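PDB 7AE5: protein ShdD from Sedimentibacter hydroxybenzoicus, which takes part in the non-oxidative decarboxylation and detoxification of phenolic derivatives under anaerobic conditions, although its precise biochemical role is unknown. Local coordinates for residues Trp23-Cys28 / Ser34-Glu39; Cys28-Tyr33 / Asn52-Met57. All coordinates share one frame; numbering follows the deposited sequence.

Contact 1: Trp23-Cys28 / Ser34-Glu39. With ZN (zinc ion), chain Z.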
loop_
_atom_site.group_PDB
_atom_site.type_symbol
_atom_site.label_atom_id
_atom_site.label_comp_id
_atom_site.label_asym_id
_atom_site.label_seq_id
_atom_site.Cartn_x
_atom_site.Cartn_y
_atom_site.Cartn_z
ATOM N N TRP H 23 37.338 33.667 -38.235
ATOM C CA TRP H 23 35.888 33.615 -38.094
ATOM C C TRP H 23 35.355 34.974 -37.667
ATOM O O TRP H 23 36.107 35.895 -37.339
ATOM C CB TRP H 23 35.467 32.542 -37.084
ATOM C CG TRP H 23 36.299 32.529 -35.834
ATOM C CD1 TRP H 23 37.281 31.639 -35.517
ATOM C CD2 TRP H 23 36.216 33.442 -34.730
ATOM N NE1 TRP H 23 37.819 31.942 -34.290
ATOM C CE2 TRP H 23 37.181 33.044 -33.786
ATOM C CE3 TRP H 23 35.418 34.557 -34.450
ATOM C CZ2 TRP H 23 37.374 33.719 -32.583
ATOM C CZ3 TRP H 23 35.611 35.226 -33.256
ATOM C CH2 TRP H 23 36.581 34.804 -32.336
ATOM N N GLU H 24 34.028 35.076 -37.679
ATOM C CA GLU H 24 33.288 36.192 -37.115
ATOM C C GLU H 24 32.165 35.624 -36.259
ATOM O O GLU H 24 31.814 34.448 -36.369
ATOM C CB GLU H 24 32.714 37.104 -38.212
ATOM C CG GLU H 24 33.609 37.225 -39.445
ATOM C CD GLU H 24 33.362 38.492 -40.253
ATOM O OE1 GLU H 24 32.189 38.745 -40.613
ATOM O OE2 GLU H 24 34.338 39.219 -40.547
ATOM N N VAL H 25 31.604 36.465 -35.395
ATOM C CA VAL H 25 30.484 36.081 -34.544
ATOM C C VAL H 25 29.324 37.024 -34.820
ATOM O O VAL H 25 29.489 38.249 -34.775
ATOM C CB VAL H 25 30.857 36.099 -33.051
ATOM C CG1 VAL H 25 29.700 35.574 -32.219
ATOM C CG2 VAL H 25 32.105 35.269 -32.807
ATOM N N TYR H 26 28.158 36.454 -35.102
ATOM C CA TYR H 26 26.945 37.209 -35.368
ATOM C C TYR H 26 25.982 37.060 -34.201
ATOM O O TYR H 26 26.042 36.091 -33.442
ATOM C CB TYR H 26 26.288 36.735 -36.669
ATOM C CG TYR H 26 27.248 36.715 -37.833
ATOM C CD1 TYR H 26 27.616 37.890 -38.472
ATOM C CD2 TYR H 26 27.803 35.523 -38.281
ATOM C CE1 TYR H 26 28.501 37.879 -39.533
ATOM C CE2 TYR H 26 28.689 35.502 -39.340
ATOM C CZ TYR H 26 29.035 36.682 -39.961
ATOM O OH TYR H 26 29.916 36.666 -41.017
ATOM N N VAL H 27 25.093 38.041 -34.054
ATOM C CA VAL H 27 24.115 38.050 -32.971
ATOM C C VAL H 27 22.807 38.632 -33.488
ATOM O O VAL H 27 22.797 39.635 -34.211
ATOM C CB VAL H 27 24.628 38.831 -31.739
ATOM C CG1 VAL H 27 25.011 40.259 -32.115
ATOM C CG2 VAL H 27 23.590 38.816 -30.616
ATOM N N CYS H 28 21.703 37.986 -33.126
ATOM C CA CYS H 28 20.378 38.457 -33.496
ATOM C C CYS H 28 19.952 39.584 -32.565
ATOM O O CYS H 28 20.084 39.473 -31.343
ATOM C CB CYS H 28 19.377 37.305 -33.436
ATOM S SG CYS H 28 17.658 37.789 -33.649
ATOM N N SER H 34 23.371 34.097 -30.722
ATOM C CA SER H 34 24.659 34.402 -31.325
ATOM C C SER H 34 25.328 33.120 -31.797
ATOM O O SER H 34 25.075 32.036 -31.263
ATOM C CB SER H 34 25.579 35.145 -30.348
ATOM O OG SER H 34 25.898 34.335 -29.232
ATOM N N TRP H 35 26.189 33.254 -32.806
ATOM C CA TRP H 35 26.854 32.091 -33.378
ATOM C C TRP H 35 28.074 32.530 -34.173
ATOM O O TRP H 35 28.157 33.665 -34.651
ATOM C CB TRP H 35 25.899 31.277 -34.260
ATOM C CG TRP H 35 25.509 31.949 -35.543
ATOM C CD1 TRP H 35 26.102 31.798 -36.762
ATOM C CD2 TRP H 35 24.426 32.868 -35.735
ATOM N NE1 TRP H 35 25.461 32.569 -37.700
ATOM C CE2 TRP H 35 24.428 33.236 -37.095
ATOM C CE3 TRP H 35 23.459 33.418 -34.890
ATOM C CZ2 TRP H 35 23.499 34.128 -37.629
ATOM C CZ3 TRP H 35 22.537 34.303 -35.420
ATOM C CH2 TRP H 35 22.565 34.648 -36.778
ATOM N N ARG H 36 29.019 31.605 -34.305
ATOM C CA ARG H 36 30.236 31.819 -35.072
ATOM C C ARG H 36 30.010 31.446 -36.532
ATOM O O ARG H 36 29.233 30.539 -36.847
ATOM C CB ARG H 36 31.385 30.988 -34.497
ATOM C CG ARG H 36 32.756 31.635 -34.610
ATOM C CD ARG H 36 33.838 30.727 -34.039
ATOM N NE ARG H 36 33.532 30.295 -32.679
ATOM C CZ ARG H 36 33.795 31.006 -31.591
ATOM N NH1 ARG H 36 34.371 32.194 -31.664
ATOM N NH2 ARG H 36 33.473 30.511 -30.399
ATOM N N SER H 37 30.704 32.156 -37.426
ATOM C CA SER H 37 30.596 31.871 -38.852
ATOM C C SER H 37 31.051 30.460 -39.194
ATOM O O SER H 37 30.655 29.926 -40.236
ATOM C CB SER H 37 31.408 32.890 -39.658
ATOM O OG SER H 37 32.773 32.876 -39.274
ATOM N N THR H 38 31.873 29.844 -38.341
ATOM C CA THR H 38 32.315 28.473 -38.562
ATOM C C THR H 38 31.251 27.447 -38.199
ATOM O O THR H 38 31.308 26.314 -38.693
ATOM C CB THR H 38 33.590 28.195 -37.761
ATOM O OG1 THR H 38 33.303 28.269 -36.359
ATOM C CG2 THR H 38 34.667 29.208 -38.109
ATOM N N GLU H 39 30.291 27.810 -37.354
ATOM C CA GLU H 39 29.206 26.910 -37.000
ATOM C C GLU H 39 28.161 26.862 -38.110
ATOM O O GLU H 39 28.057 27.763 -38.947
ATOM C CB GLU H 39 28.536 27.348 -35.696
ATOM C CG GLU H 39 29.336 27.085 -34.435
ATOM C CD GLU H 39 28.525 27.347 -33.177
ATOM O OE1 GLU H 39 28.525 28.504 -32.703
ATOM O OE2 GLU H 39 27.890 26.401 -32.662
HETATM ZN ZN ZN Z . 16.867 35.609 -33.411
#
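Tyr26 and Trp35 form the hydrogen-bonded antiparallel pair at the middle of this hairpin, Tyr26 N reaching Trp35 O at 2.8 Å and Trp35 N returning to Tyr26 O, while Val25 with Arg36 and Val27 with Ser34 make the non-hydrogen-bonded pairs beside it. Just past the strand, where a type I turn runs from Arg36 to Glu39, Ser37 grips Glu24 twice: Ser37 N bonds to Glu24 O at 2.8 Å, and Ser37 OG takes the N-H of Glu24 in a nearly straight bond. On the sheet face carrying Tyr26 and Trp35, Tyr26 CB sits over the six-membered ring of the Trp35 indole, and the phenol ring leans obliquely past the five-membered one, the planes 47° apart. Toward the open end, Trp23 turns one indole face to Arg36. The arginine lays its CD over the five-membered ring of Trp23, 3.7 Å from the centroid, and the bend at chi3 (-53°) then carries CZ over the six-membered ring of Trp23, 4.5 Å from its centroid, a cation-pi contact. The guanidinium stands steeply to the indole, at 71°, and Arg36 NH1 lies 3.5 Å from Trp23 CH2. Thr38 CG2 packs on Trp23 CB. Outside the hairpin, Arg36 NH2 forms a salt bridge with Glu31 of the phenolic acid decarboxylase chain, and Trp23 NE1 bonds to Lys57 O of that chain. Replacing this indole by an alanine is likely to leave Arg36 without its aromatic platform and that Lys57 O without its N-H donor. The contact thus joins hairpin pairing to subunit binding, the guanidinium lying over an indole face on its way to a carboxylate across the interface.

Contact 2: Cys28-Tyr33 / Asn52-Met57. With ZN (zinc ion), chain Z.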
loop_
_atom_site.group_PDB
_atom_site.type_symbol
_atom_site.label_atom_id
_atom_site.label_comp_id
_atom_site.label_asym_id
_atom_site.label_seq_id
_atom_site.Cartn_x
_atom_site.Cartn_y
_atom_site.Cartn_z
ATOM N N CYS H 28 21.703 37.986 -33.126
ATOM C CA CYS H 28 20.378 38.457 -33.496
ATOM C C CYS H 28 19.952 39.584 -32.565
ATOM O O CYS H 28 20.084 39.473 -31.343
ATOM C CB CYS H 28 19.377 37.305 -33.436
ATOM S SG CYS H 28 17.658 37.789 -33.649
ATOM N N GLU H 29 19.447 40.673 -33.144
ATOM C CA GLU H 29 19.006 41.807 -32.343
ATOM C C GLU H 29 17.592 41.639 -31.805
ATOM O O GLU H 29 17.152 42.467 -31.001
ATOM C CB GLU H 29 19.104 43.100 -33.158
ATOM C CG GLU H 29 20.533 43.521 -33.474
ATOM C CD GLU H 29 20.685 45.023 -33.621
ATOM O OE1 GLU H 29 20.318 45.758 -32.679
ATOM O OE2 GLU H 29 21.176 45.471 -34.679
ATOM N N LYS H 30 16.876 40.594 -32.217
ATOM C CA LYS H 30 15.542 40.346 -31.686
ATOM C C LYS H 30 15.562 39.374 -30.508
ATOM O O LYS H 30 14.926 39.631 -29.481
ATOM C CB LYS H 30 14.618 39.818 -32.788
ATOM C CG LYS H 30 13.148 40.123 -32.543
ATOM C CD LYS H 30 12.262 38.926 -32.848
ATOM C CE LYS H 30 11.945 38.825 -34.328
ATOM N NZ LYS H 30 10.822 37.881 -34.585
ATOM N N CYS H 31 16.291 38.263 -30.632
ATOM C CA CYS H 31 16.265 37.209 -29.624
ATOM C C CYS H 31 17.631 36.920 -29.010
ATOM O O CYS H 31 17.757 35.967 -28.230
ATOM C CB CYS H 31 15.679 35.925 -30.219
ATOM S SG CYS H 31 16.845 34.946 -31.184
ATOM N N CYS H 32 18.655 37.704 -29.346
ATOM C CA CYS H 32 19.989 37.654 -28.750
ATOM C C CYS H 32 20.749 36.368 -29.051
ATOM O O CYS H 32 21.819 36.148 -28.470
ATOM C CB CYS H 32 19.945 37.861 -27.231
ATOM S SG CYS H 32 18.898 39.223 -26.686
ATOM N N TYR H 33 20.239 35.512 -29.934
ATOM C CA TYR H 33 20.991 34.330 -30.333
ATOM C C TYR H 33 22.261 34.744 -31.065
ATOM O O TYR H 33 22.245 35.636 -31.916
ATOM C CB TYR H 33 20.138 33.429 -31.228
ATOM C CG TYR H 33 20.766 32.085 -31.533
ATOM C CD1 TYR H 33 20.872 31.105 -30.553
ATOM C CD2 TYR H 33 21.250 31.794 -32.802
ATOM C CE1 TYR H 33 21.444 29.874 -30.829
ATOM C CE2 TYR H 33 21.824 30.568 -33.088
ATOM C CZ TYR H 33 21.917 29.611 -32.098
ATOM O OH TYR H 33 22.489 28.391 -32.380
ATOM N N ASN H 52 5.481 35.637 -30.937
ATOM C CA ASN H 52 4.537 35.360 -29.860
ATOM C C ASN H 52 5.209 34.667 -28.680
ATOM O O ASN H 52 4.892 34.970 -27.525
ATOM C CB ASN H 52 3.371 34.520 -30.381
ATOM C CG ASN H 52 2.032 35.002 -29.857
ATOM O OD1 ASN H 52 1.664 34.723 -28.716
ATOM N ND2 ASN H 52 1.300 35.737 -30.688
ATOM N N LYS H 53 6.130 33.734 -28.943
ATOM C CA LYS H 53 6.860 33.113 -27.844
ATOM C C LYS H 53 7.751 34.119 -27.129
ATOM O O LYS H 53 7.939 34.020 -25.911
ATOM C CB LYS H 53 7.696 31.932 -28.344
ATOM C CG LYS H 53 6.899 30.658 -28.577
ATOM C CD LYS H 53 6.782 30.318 -30.052
ATOM C CE LYS H 53 5.634 29.355 -30.316
ATOM N NZ LYS H 53 4.305 30.021 -30.186
ATOM N N ILE H 54 8.296 35.095 -27.859
ATOM C CA ILE H 54 9.128 36.118 -27.234
ATOM C C ILE H 54 8.277 37.068 -26.401
ATOM O O ILE H 54 8.638 37.420 -25.271
ATOM C CB ILE H 54 9.940 36.871 -28.304
ATOM C CG1 ILE H 54 11.195 36.078 -28.670
ATOM C CG2 ILE H 54 10.309 38.266 -27.824
ATOM C CD1 ILE H 54 11.838 36.522 -29.962
ATOM N N ALA H 55 7.130 37.493 -26.938
ATOM C CA ALA H 55 6.239 38.367 -26.184
ATOM C C ALA H 55 5.667 37.669 -24.955
ATOM O O ALA H 55 5.459 38.314 -23.921
ATOM C CB ALA H 55 5.109 38.869 -27.084
ATOM N N ASN H 56 5.402 36.367 -25.046
ATOM C CA ASN H 56 4.859 35.592 -23.939
ATOM C C ASN H 56 5.941 35.026 -23.026
ATOM O O ASN H 56 5.628 34.241 -22.124
ATOM C CB ASN H 56 3.988 34.449 -24.471
ATOM C CG ASN H 56 2.719 34.942 -25.138
ATOM O OD1 ASN H 56 2.574 36.131 -25.416
ATOM N ND2 ASN H 56 1.796 34.024 -25.412
ATOM N N MET H 57 7.199 35.403 -23.237
ATOM C CA MET H 57 8.291 34.849 -22.450
ATOM C C MET H 57 8.277 35.413 -21.033
ATOM O O MET H 57 8.018 36.601 -20.821
ATOM C CB MET H 57 9.629 35.147 -23.124
ATOM C CG MET H 57 10.763 34.243 -22.680
ATOM S SD MET H 57 12.255 34.487 -23.661
ATOM C CE MET H 57 11.872 33.520 -25.122
HETATM ZN ZN ZN Z . 16.867 35.609 -33.411
#
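Ile54 meets the zinc loop through a single methyl: its CD1 lies 3.9 Å from Cys31 CB and 3.8 Å from Lys30 CD, so the tip of one branch touches both the shoulder of a metal ligand and the aliphatic part of a lysine. With chi1 at -82°, CG1 lies opposite the carbonyl carbon, and the extended second torsion (164°) carries CD1 out from the helix to the loop. Lys30, bent at chi2 and chi3, crosses the isoleucine obliquely, while its NZ forms a salt bridge with Asp51, at the start of the same short helix; the lysine therefore offers the helix both an aliphatic stem and a charged end. Behind Cys31 lies the zinc ion, bound by its SG and by Cys28 SG at 2.3 Å each, with Cys3 and Cys6 completing the four-cysteine site. The turn of this CxxC motif is fixed by N-H groups directed at sulfur. Cys31 N bonds to Cys28 SG at 3.3 Å, and Lys30 N and Tyr33 N make weak bonds to Cys28 SG and Cys31 SG; such donors probably temper the negative charge of the thiolates. Cys28 N to Tyr33 O, at 2.7 Å, closes the loop at its base. The loop joins strands 24-28 and 34-36, and helix 51-55 rests against its metal-binding end, beyond the three-stranded sheet.

How the contacts relate
Contact 1 is largely buried and holds two neighbouring strands together, whereas contact 2 is a small, partly buried touch between the loop linking those strands and the helix that follows them in the chain. Cys28 belongs to both: it ends strand 24-28 and begins the metal-binding turn, and the two contacts also meet where Val27 CG2 packs on Tyr33 O. Their chemistry differs accordingly. Segments 23-28 and 34-39 join through backbone hydrogen bonds, aromatic faces and a buried cation beside the partner subunit; segments 28-33 and 52-57 meet only through apolar side-chain atoms, with the loop itself held by zinc, N-H to sulfur bonds and backbone bonds.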